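PDB 2Z69: DNR protein from Pseudomonas aeruginosa, which probably binds DNA as a transcription factor of the CRP type, regulating dissimilative nitrate respiration, and is represented here by its nitric-oxide-sensing domain. Local coordinates for residues B[34-39]-B[111-116]; B[45-50]-B[97-102]; B[63-68]-B[75-80]. All blocks are in the same frame, centred on the assembly; numbering follows the deposited sequence.

Interaction 1. Residues B[34-39]-B[111-116]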
loop_
_atom_site.group_PDB
_atom_site.type_symbol
_atom_site.label_atom_id
_atom_site.label_comp_id
_atom_site.label_asym_id
_atom_site.label_seq_id
_atom_site.Cartn_x
_atom_site.Cartn_y
_atom_site.Cartn_z
ATOM N N SER B 34 -11.084 -19.208 -11.611
ATOM C CA SER B 34 -9.926 -19.819 -10.947
ATOM C C SER B 34 -10.136 -20.086 -9.438
ATOM O O SER B 34 -9.242 -20.614 -8.760
ATOM C CB SER B 34 -8.687 -18.946 -11.141
ATOM O OG SER B 34 -7.520 -19.618 -10.693
ATOM N N SER B 35 -11.299 -19.732 -8.909
ATOM C CA SER B 35 -11.566 -20.000 -7.494
ATOM C C SER B 35 -11.955 -21.467 -7.222
ATOM O O SER B 35 -12.312 -22.189 -8.129
ATOM C CB SER B 35 -12.631 -19.036 -6.943
ATOM O OG SER B 35 -13.928 -19.397 -7.363
ATOM N N ASP B 36 -11.858 -21.884 -5.963
ATOM C CA ASP B 36 -12.338 -23.178 -5.489
ATOM C C ASP B 36 -13.506 -22.953 -4.537
ATOM O O ASP B 36 -13.485 -22.047 -3.727
ATOM C CB ASP B 36 -11.245 -23.893 -4.687
ATOM C CG ASP B 36 -9.998 -24.171 -5.509
ATOM O OD1 ASP B 36 -10.143 -24.603 -6.677
ATOM O OD2 ASP B 36 -8.879 -23.983 -4.967
ATOM N N LEU B 37 -14.509 -23.809 -4.610
ATOM C CA LEU B 37 -15.544 -23.847 -3.599
ATOM C C LEU B 37 -15.092 -24.715 -2.415
ATOM O O LEU B 37 -14.560 -25.839 -2.606
ATOM C CB LEU B 37 -16.803 -24.441 -4.207
ATOM C CG LEU B 37 -18.006 -24.408 -3.288
ATOM C CD1 LEU B 37 -18.430 -22.984 -3.066
ATOM C CD2 LEU B 37 -19.113 -25.257 -3.950
ATOM N N VAL B 38 -15.292 -24.196 -1.202
ATOM C CA VAL B 38 -14.738 -24.842 -0.017
ATOM C C VAL B 38 -15.873 -25.070 0.943
ATOM O O VAL B 38 -16.619 -24.139 1.271
ATOM C CB VAL B 38 -13.624 -23.976 0.679
ATOM C CG1 VAL B 38 -13.123 -24.660 1.972
ATOM C CG2 VAL B 38 -12.473 -23.694 -0.279
ATOM N N ASN B 39 -15.991 -26.310 1.399
ATOM C CA ASN B 39 -17.077 -26.694 2.288
ATOM C C ASN B 39 -16.538 -27.135 3.643
ATOM O O ASN B 39 -15.673 -28.028 3.687
ATOM C CB ASN B 39 -17.830 -27.854 1.669
ATOM C CG ASN B 39 -18.469 -27.497 0.354
ATOM O OD1 ASN B 39 -19.300 -26.606 0.286
ATOM N ND2 ASN B 39 -18.151 -28.265 -0.690
ATOM N N LEU B 111 -17.266 -21.429 1.508
ATOM C CA LEU B 111 -16.406 -20.326 1.067
ATOM C C LEU B 111 -16.022 -20.425 -0.383
ATOM O O LEU B 111 -16.134 -21.503 -0.971
ATOM C CB LEU B 111 -15.116 -20.243 1.904
ATOM C CG LEU B 111 -15.326 -20.368 3.413
ATOM C CD1 LEU B 111 -14.754 -21.731 3.836
ATOM C CD2 LEU B 111 -14.607 -19.293 4.153
ATOM N N PHE B 112 -15.578 -19.288 -0.940
ATOM C CA PHE B 112 -14.813 -19.222 -2.170
ATOM C C PHE B 112 -13.376 -19.006 -1.769
ATOM O O PHE B 112 -13.108 -18.120 -0.969
ATOM C CB PHE B 112 -15.252 -18.013 -2.991
ATOM C CG PHE B 112 -16.544 -18.206 -3.721
ATOM C CD1 PHE B 112 -17.503 -17.200 -3.714
ATOM C CD2 PHE B 112 -16.791 -19.378 -4.439
ATOM C CE1 PHE B 112 -18.709 -17.340 -4.407
ATOM C CE2 PHE B 112 -17.995 -19.538 -5.150
ATOM C CZ PHE B 112 -18.958 -18.509 -5.139
ATOM N N ARG B 113 -12.455 -19.809 -2.288
ATOM C CA ARG B 113 -11.020 -19.607 -2.066
ATOM C C ARG B 113 -10.454 -18.974 -3.315
ATOM O O ARG B 113 -10.446 -19.613 -4.375
ATOM C CB ARG B 113 -10.308 -20.938 -1.872
ATOM C CG ARG B 113 -8.798 -20.880 -2.078
ATOM C CD ARG B 113 -8.042 -22.109 -1.479
ATOM N NE ARG B 113 -8.578 -23.338 -2.024
ATOM C CZ ARG B 113 -9.067 -24.358 -1.329
ATOM N NH1 ARG B 113 -9.069 -24.372 0.003
ATOM N NH2 ARG B 113 -9.533 -25.394 -1.995
ATOM N N PHE B 114 -9.981 -17.737 -3.218
ATOM C CA PHE B 114 -9.390 -17.066 -4.370
ATOM C C PHE B 114 -7.875 -17.104 -4.285
ATOM O O PHE B 114 -7.311 -16.848 -3.235
ATOM C CB PHE B 114 -9.836 -15.626 -4.398
ATOM C CG PHE B 114 -11.305 -15.447 -4.558
ATOM C CD1 PHE B 114 -12.102 -15.134 -3.474
ATOM C CD2 PHE B 114 -11.896 -15.565 -5.790
ATOM C CE1 PHE B 114 -13.452 -14.934 -3.625
ATOM C CE2 PHE B 114 -13.254 -15.375 -5.934
ATOM C CZ PHE B 114 -14.025 -15.061 -4.844
ATOM N N SER B 115 -7.213 -17.426 -5.387
ATOM C CA SER B 115 -5.763 -17.372 -5.480
ATOM C C SER B 115 -5.245 -15.935 -5.362
ATOM O O SER B 115 -5.765 -15.014 -6.027
ATOM C CB SER B 115 -5.347 -17.940 -6.845
ATOM O OG SER B 115 -3.985 -17.729 -7.098
ATOM N N ASN B 116 -4.227 -15.750 -4.518
ATOM C CA ASN B 116 -3.503 -14.488 -4.435
ATOM C C ASN B 116 -3.023 -14.120 -5.820
ATOM O O ASN B 116 -3.297 -13.019 -6.303
ATOM C CB ASN B 116 -2.340 -14.563 -3.420
ATOM C CG ASN B 116 -2.828 -14.611 -1.968
ATOM O OD1 ASN B 116 -4.010 -14.509 -1.709
ATOM N ND2 ASN B 116 -1.915 -14.765 -1.030
HETATM O O HOH W 1 -8.257 -20.947 -5.733
#
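L37 lies across F112 from an exposed position on the edge strand, its CD1 standing 4.1 Å from CE2 of the buried ring. Its first two torsions together (chi1 -174°, chi2 67°) turn CD1 back toward strand 109-115, where it also meets O of L111 at 3.4 Å. The tight part of the contact is built on the buried F112, F114 and L111. CB of S35 lies 3.7 Å from CD2 of F114, while the S35 hydroxyl turns to the carbonyl of L32 in helix 25-33, whose L31 and L32 pack on the F114 and F112 rings. The backbones form a regular antiparallel ladder: D36 with R113 and V38 with L111 are hydrogen-bonded pairs, and L37 with F112 between them is a non-hydrogen-bonded one. Strand 36-40 is an outermost strand within this chain of a four-stranded sheet of the cyclic nucleotide-binding domain, a jelly-roll-like barrel of the cupin clan, and strand 109-115 joins it to strand 55-59. D36 and R113, both partly exposed, make a salt bridge. NE of R113 donates to OD2 of D36 at 3.0 Å, reaching its anti lone pair, with the oxygen in the guanidinium plane although the carboxylate and guanidinium planes are 66° apart; NH2 adds a weak bond to the same oxygen. CG2 of V38 covers one guanidinium face, 3.5 Å from NH1, and CG1 of V38 reaches CD1 of L111 at 3.8 Å. A water lies within hydrogen-bonding distance of the carbonyl oxygens of S34 and R113, linking the two segments where the chain enters strand 36-40.

Interaction 2. Residues B[45-50]-B[97-102]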
loop_
_atom_site.group_PDB
_atom_site.type_symbol
_atom_site.label_atom_id
_atom_site.label_comp_id
_atom_site.label_asym_id
_atom_site.label_seq_id
_atom_site.Cartn_x
_atom_site.Cartn_y
_atom_site.Cartn_z
ATOM N N TYR B 45 -10.719 -26.548 9.814
ATOM C CA TYR B 45 -9.824 -25.448 9.527
ATOM C C TYR B 45 -9.949 -24.925 8.116
ATOM O O TYR B 45 -10.007 -25.724 7.172
ATOM C CB TYR B 45 -8.375 -25.852 9.825
ATOM C CG TYR B 45 -8.212 -26.096 11.302
ATOM C CD1 TYR B 45 -8.262 -27.389 11.810
ATOM C CD2 TYR B 45 -8.144 -25.024 12.192
ATOM C CE1 TYR B 45 -8.154 -27.634 13.204
ATOM C CE2 TYR B 45 -8.031 -25.236 13.575
ATOM C CZ TYR B 45 -8.040 -26.540 14.072
ATOM O OH TYR B 45 -7.965 -26.759 15.412
ATOM N N VAL B 46 -9.992 -23.597 7.957
ATOM C CA VAL B 46 -9.885 -23.012 6.605
ATOM C C VAL B 46 -8.378 -23.019 6.211
ATOM O O VAL B 46 -8.022 -23.398 5.124
ATOM C CB VAL B 46 -10.358 -21.596 6.519
ATOM C CG1 VAL B 46 -10.458 -21.186 5.046
ATOM C CG2 VAL B 46 -11.739 -21.414 7.210
ATOM N N PHE B 47 -7.517 -22.575 7.128
ATOM C CA PHE B 47 -6.085 -22.734 6.980
ATOM C C PHE B 47 -5.495 -22.707 8.389
ATOM O O PHE B 47 -6.192 -22.308 9.347
ATOM C CB PHE B 47 -5.490 -21.640 6.098
ATOM C CG PHE B 47 -5.863 -20.215 6.514
ATOM C CD1 PHE B 47 -6.800 -19.507 5.806
ATOM C CD2 PHE B 47 -5.204 -19.573 7.574
ATOM C CE1 PHE B 47 -7.101 -18.132 6.165
ATOM C CE2 PHE B 47 -5.501 -18.264 7.928
ATOM C CZ PHE B 47 -6.461 -17.546 7.207
ATOM N N ARG B 48 -4.272 -23.216 8.505
ATOM C CA ARG B 48 -3.532 -23.280 9.773
ATOM C C ARG B 48 -2.311 -22.345 9.745
ATOM O O ARG B 48 -1.695 -22.161 8.704
ATOM C CB ARG B 48 -3.089 -24.721 10.084
ATOM C CG ARG B 48 -4.256 -25.745 10.066
ATOM C CD ARG B 48 -3.721 -27.214 10.074
ATOM N NE ARG B 48 -4.856 -28.159 10.050
ATOM C CZ ARG B 48 -5.534 -28.422 8.945
ATOM N NH1 ARG B 48 -5.162 -27.840 7.808
ATOM N NH2 ARG B 48 -6.537 -29.292 8.962
ATOM N N GLN B 49 -1.981 -21.761 10.899
ATOM C CA GLN B 49 -0.857 -20.888 11.004
ATOM C C GLN B 49 0.369 -21.688 10.544
ATOM O O GLN B 49 0.508 -22.843 10.905
ATOM C CB GLN B 49 -0.696 -20.385 12.439
ATOM C CG GLN B 49 0.677 -19.626 12.695
ATOM C CD GLN B 49 0.722 -18.947 14.043
ATOM O OE1 GLN B 49 -0.306 -18.834 14.728
ATOM N NE2 GLN B 49 1.916 -18.473 14.438
ATOM N N GLY B 50 1.206 -21.071 9.704
ATOM C CA GLY B 50 2.482 -21.665 9.278
ATOM C C GLY B 50 2.376 -22.417 7.963
ATOM O O GLY B 50 3.363 -22.868 7.428
ATOM N N PRO B 97 5.815 -15.623 3.700
ATOM C CA PRO B 97 5.373 -16.788 2.940
ATOM C C PRO B 97 4.123 -17.507 3.499
ATOM O O PRO B 97 3.340 -18.001 2.713
ATOM C CB PRO B 97 6.588 -17.723 3.008
ATOM C CG PRO B 97 7.288 -17.334 4.256
ATOM C CD PRO B 97 7.130 -15.850 4.332
ATOM N N ASN B 98 3.980 -17.561 4.826
ATOM C CA ASN B 98 3.024 -18.423 5.503
ATOM C C ASN B 98 1.947 -17.663 6.268
ATOM O O ASN B 98 2.239 -16.610 6.846
ATOM C CB ASN B 98 3.747 -19.327 6.515
ATOM C CG ASN B 98 4.776 -20.237 5.870
ATOM O OD1 ASN B 98 5.804 -20.563 6.474
ATOM N ND2 ASN B 98 4.506 -20.660 4.649
ATOM N N TYR B 99 0.727 -18.231 6.317
ATOM C CA TYR B 99 -0.320 -17.730 7.204
ATOM C C TYR B 99 0.249 -17.491 8.596
ATOM O O TYR B 99 0.884 -18.370 9.169
ATOM C CB TYR B 99 -1.517 -18.700 7.283
ATOM C CG TYR B 99 -2.302 -18.747 5.989
ATOM C CD1 TYR B 99 -3.056 -17.662 5.572
ATOM C CD2 TYR B 99 -2.278 -19.887 5.189
ATOM C CE1 TYR B 99 -3.764 -17.699 4.350
ATOM C CE2 TYR B 99 -2.961 -19.947 3.998
ATOM C CZ TYR B 99 -3.709 -18.854 3.581
ATOM O OH TYR B 99 -4.406 -18.944 2.372
ATOM N N VAL B 100 0.023 -16.295 9.125
ATOM C CA VAL B 100 0.479 -15.914 10.467
ATOM C C VAL B 100 -0.582 -16.191 11.556
ATOM O O VAL B 100 -0.406 -15.776 12.697
ATOM C CB VAL B 100 0.801 -14.400 10.492
ATOM C CG1 VAL B 100 1.991 -14.085 9.611
ATOM C CG2 VAL B 100 -0.409 -13.622 9.998
ATOM N N ALA B 101 -1.688 -16.841 11.191
ATOM C CA ALA B 101 -2.761 -17.225 12.122
ATOM C C ALA B 101 -3.531 -18.406 11.531
ATOM O O ALA B 101 -3.328 -18.739 10.365
ATOM C CB ALA B 101 -3.728 -16.042 12.355
ATOM N N THR B 102 -4.441 -18.986 12.320
ATOM C CA THR B 102 -5.290 -20.123 11.921
ATOM C C THR B 102 -6.694 -19.586 11.793
ATOM O O THR B 102 -7.083 -18.714 12.550
ATOM C CB THR B 102 -5.279 -21.180 13.070
ATOM O OG1 THR B 102 -3.943 -21.672 13.248
ATOM C CG2 THR B 102 -6.214 -22.319 12.846
HETATM O O HOH W 2 -2.728 -20.378 15.239
#
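The rings of F47 and Y99 lie face to face, their centroids 3.8 Å apart and planes only 10° from parallel. CG of F47 sits between its backbone N and carbonyl carbon (chi1 52°), which lays the ring flat over Y99. CB of F47 also lies over the tyrosine face, a CH-pi contact 4.0 Å from the centroid of the Y99 ring. The edge of F47 is used as well: CE2 approaches the carbonyl oxygen of A101 at 3.3 Å, near the ring plane. A smaller apolar contact lies toward the other end, where the methyl CG2 of T102 touches CD2 of Y45 at 3.4 Å. Hydrogen bonding is sparser and serves mostly the backbone. The amide of G50 donates to the carbonyl oxygen of Y99 over 2.8 Å, and the amide of Q49 donates to OG1 of T102 at 3.1 Å, the side-chain oxygen standing in for a backbone acceptor. One water then joins the two residues, donating to OE1 of Q49 and accepting from OG1 of T102. The extended Q49 chain runs beside the backbone of V100, CD 3.6 Å from its O. Topologically, strand 45-47 is broken by a classic beta bulge, V46 and F47 both facing A103, and turns a corner at V46. L151 of the second subunit packs on F47, V100 and A101, while the hydroxyl of Y99 bonds to the carbonyl of A55. A bulged strand end with its following loop is thus joined to the irregular chain leading into strand 102-105 by an aromatic stack and by the T102 hydroxyl, which ties down the Q49 amide while donating to water.

Interaction 3. Residues B[63-68]-B[75-80]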
loop_
_atom_site.group_PDB
_atom_site.type_symbol
_atom_site.label_atom_id
_atom_site.label_comp_id
_atom_site.label_asym_id
_atom_site.label_seq_id
_atom_site.Cartn_x
_atom_site.Cartn_y
_atom_site.Cartn_z
ATOM N N CYS B 63 -19.485 -18.806 9.514
ATOM C CA CYS B 63 -18.773 -17.939 10.472
ATOM C C CYS B 63 -17.400 -18.531 10.816
ATOM O O CYS B 63 -17.285 -19.702 11.144
ATOM C CB CYS B 63 -19.623 -17.736 11.727
ATOM S SG CYS B 63 -18.905 -16.677 13.038
ATOM N N VAL B 64 -16.350 -17.715 10.718
ATOM C CA VAL B 64 -14.944 -18.218 10.833
ATOM C C VAL B 64 -14.232 -17.387 11.909
ATOM O O VAL B 64 -14.402 -16.169 11.948
ATOM C CB VAL B 64 -14.233 -18.081 9.480
ATOM C CG1 VAL B 64 -12.713 -18.022 9.625
ATOM C CG2 VAL B 64 -14.674 -19.236 8.527
ATOM N N LYS B 65 -13.517 -18.032 12.832
ATOM C CA LYS B 65 -12.711 -17.287 13.789
ATOM C C LYS B 65 -11.223 -17.374 13.426
ATOM O O LYS B 65 -10.736 -18.411 12.906
ATOM C CB LYS B 65 -12.954 -17.746 15.234
ATOM C CG LYS B 65 -12.428 -19.148 15.576
ATOM C CD LYS B 65 -12.345 -19.338 17.088
ATOM C CE LYS B 65 -11.957 -20.791 17.397
ATOM N NZ LYS B 65 -11.828 -21.139 18.873
ATOM N N ILE B 66 -10.490 -16.297 13.695
ATOM C CA ILE B 66 -9.070 -16.242 13.312
ATOM C C ILE B 66 -8.210 -15.928 14.546
ATOM O O ILE B 66 -8.448 -14.950 15.219
ATOM C CB ILE B 66 -8.845 -15.190 12.141
ATOM C CG1 ILE B 66 -9.760 -15.548 10.946
ATOM C CG2 ILE B 66 -7.354 -15.085 11.757
ATOM C CD1 ILE B 66 -9.491 -14.800 9.725
ATOM N N TYR B 67 -7.215 -16.766 14.830
ATOM C CA TYR B 67 -6.447 -16.712 16.084
ATOM C C TYR B 67 -5.019 -17.236 15.922
ATOM O O TYR B 67 -4.760 -18.030 15.020
ATOM C CB TYR B 67 -7.134 -17.554 17.184
ATOM C CG TYR B 67 -7.236 -19.057 16.878
ATOM C CD1 TYR B 67 -8.282 -19.548 16.132
ATOM C CD2 TYR B 67 -6.279 -19.977 17.356
ATOM C CE1 TYR B 67 -8.402 -20.900 15.837
ATOM C CE2 TYR B 67 -6.400 -21.353 17.073
ATOM C CZ TYR B 67 -7.482 -21.790 16.309
ATOM O OH TYR B 67 -7.673 -23.114 15.993
ATOM N N ARG B 68 -4.098 -16.816 16.794
ATOM C CA ARG B 68 -2.804 -17.491 16.902
ATOM C C ARG B 68 -2.729 -18.243 18.237
ATOM O O ARG B 68 -3.065 -17.690 19.309
ATOM C CB ARG B 68 -1.630 -16.506 16.864
ATOM C CG ARG B 68 -1.649 -15.450 15.752
ATOM C CD ARG B 68 -1.022 -14.149 16.274
ATOM N NE ARG B 68 -0.510 -13.263 15.224
ATOM C CZ ARG B 68 0.778 -12.949 15.064
ATOM N NH1 ARG B 68 1.705 -13.443 15.875
ATOM N NH2 ARG B 68 1.151 -12.136 14.089
ATOM N N GLU B 75 -5.353 -19.484 22.751
ATOM C CA GLU B 75 -5.655 -18.717 21.542
ATOM C C GLU B 75 -5.563 -17.205 21.779
ATOM O O GLU B 75 -6.209 -16.684 22.680
ATOM C CB GLU B 75 -7.078 -19.026 21.059
ATOM C CG GLU B 75 -7.448 -20.494 20.901
ATOM C CD GLU B 75 -8.965 -20.702 20.917
ATOM O OE1 GLU B 75 -9.670 -20.167 20.025
ATOM O OE2 GLU B 75 -9.460 -21.393 21.839
ATOM N N LYS B 76 -4.771 -16.493 20.982
ATOM C CA LYS B 76 -4.983 -15.045 20.853
ATOM C C LYS B 76 -5.856 -14.766 19.635
ATOM O O LYS B 76 -5.471 -15.097 18.520
ATOM C CB LYS B 76 -3.678 -14.242 20.765
ATOM C CG LYS B 76 -3.912 -12.872 20.102
ATOM C CD LYS B 76 -2.959 -11.764 20.517
ATOM C CE LYS B 76 -3.444 -10.394 19.988
ATOM N NZ LYS B 76 -4.136 -10.481 18.656
ATOM N N ILE B 77 -7.012 -14.130 19.841
ATOM C CA ILE B 77 -8.002 -13.968 18.761
ATOM C C ILE B 77 -7.771 -12.689 17.940
ATOM O O ILE B 77 -7.595 -11.614 18.495
ATOM C CB ILE B 77 -9.479 -14.039 19.306
ATOM C CG1 ILE B 77 -9.696 -15.264 20.235
ATOM C CG2 ILE B 77 -10.512 -13.970 18.154
ATOM C CD1 ILE B 77 -9.864 -16.536 19.560
ATOM N N LEU B 78 -7.754 -12.819 16.617
ATOM C CA LEU B 78 -7.576 -11.663 15.708
ATOM C C LEU B 78 -8.932 -11.082 15.287
ATOM O O LEU B 78 -9.159 -9.865 15.392
ATOM C CB LEU B 78 -6.759 -12.055 14.455
ATOM C CG LEU B 78 -5.240 -12.245 14.618
ATOM C CD1 LEU B 78 -4.924 -13.533 15.342
ATOM C CD2 LEU B 78 -4.552 -12.257 13.294
ATOM N N GLU B 79 -9.835 -11.961 14.826
ATOM C CA GLU B 79 -11.142 -11.521 14.362
ATOM C C GLU B 79 -12.123 -12.682 14.276
ATOM O O GLU B 79 -11.732 -13.847 14.219
ATOM C CB GLU B 79 -11.008 -10.835 13.000
ATOM C CG GLU B 79 -10.105 -11.618 12.044
ATOM C CD GLU B 79 -9.644 -10.813 10.809
ATOM O OE1 GLU B 79 -10.481 -10.083 10.202
ATOM O OE2 GLU B 79 -8.447 -10.928 10.432
ATOM N N VAL B 80 -13.405 -12.347 14.283
ATOM C CA VAL B 80 -14.461 -13.281 13.956
ATOM C C VAL B 80 -15.111 -12.735 12.681
ATOM O O VAL B 80 -15.561 -11.582 12.661
ATOM C CB VAL B 80 -15.484 -13.405 15.096
ATOM C CG1 VAL B 80 -16.646 -14.322 14.673
ATOM C CG2 VAL B 80 -14.779 -13.927 16.389
#
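E75 opens the hairpin contact by reaching across to K65: its OE1 takes a bond from NZ at 2.6 Å, a salt bridge that meets the carboxylate on its syn side but 28° out of plane. The same OE1 lies over the centre of the Y67 ring, and CG of E75 packs 3.8 Å from CD2 of that ring. K65 can extend to this point because its CG is wedged between the backbone N and carbonyl carbon (chi1 69°), with the rest of the chain straight. At K76 the backbone pairs with R68, N to O at 2.7 Å and a return bond from the R68 amide. I77 then faces Y67, its CD1 3.8 Å from CB of the tyrosine. The next step breaks the regular register, for L78 and E79 both face I66 in a classic beta bulge. The carbonyl oxygen of I66 accepts the L78 amide at 2.6 Å and, weakly, that of E79, while the amide of I66 donates to O of E79. E79 runs alongside I66, pointing the same way, with CG 3.8 Å from CB of the isoleucine. V80 ends the walk with CG1 3.6 Å from SG of C63. This is the beta hairpin of strands 63-69 and 75-82, at the edge of a four-stranded antiparallel sheet. Two groups of side chains divide the work: K65 and E75 tie the strands by a salt bridge, whereas a second group meets the second subunit, I66 and L78 packing on its L151, R68 NH2 bonding to O of its I145, and E79 OE2 to N of its L151.

From the N terminus, the chain passes helices 6-14 and 25-33 and enters strand 36-40, whose pairing with strand 109-115 in interaction 1 closes the longest loop, about 70 residues. Inside it, strand 45-47 and the chain beyond start interaction 2, closed at 97-102; inside that again, 63-68 and 75-80 make the short hairpin of interaction 3. The contacts nest without crossing. Interaction 1 belongs to one antiparallel sheet, while interactions 2 and 3 reach the other, and they touch directly: the T102 amide probably bonds to the Y67 carbonyl, and Q49 and V100 pack on R68. Both also meet the second subunit, which interaction 1 does not.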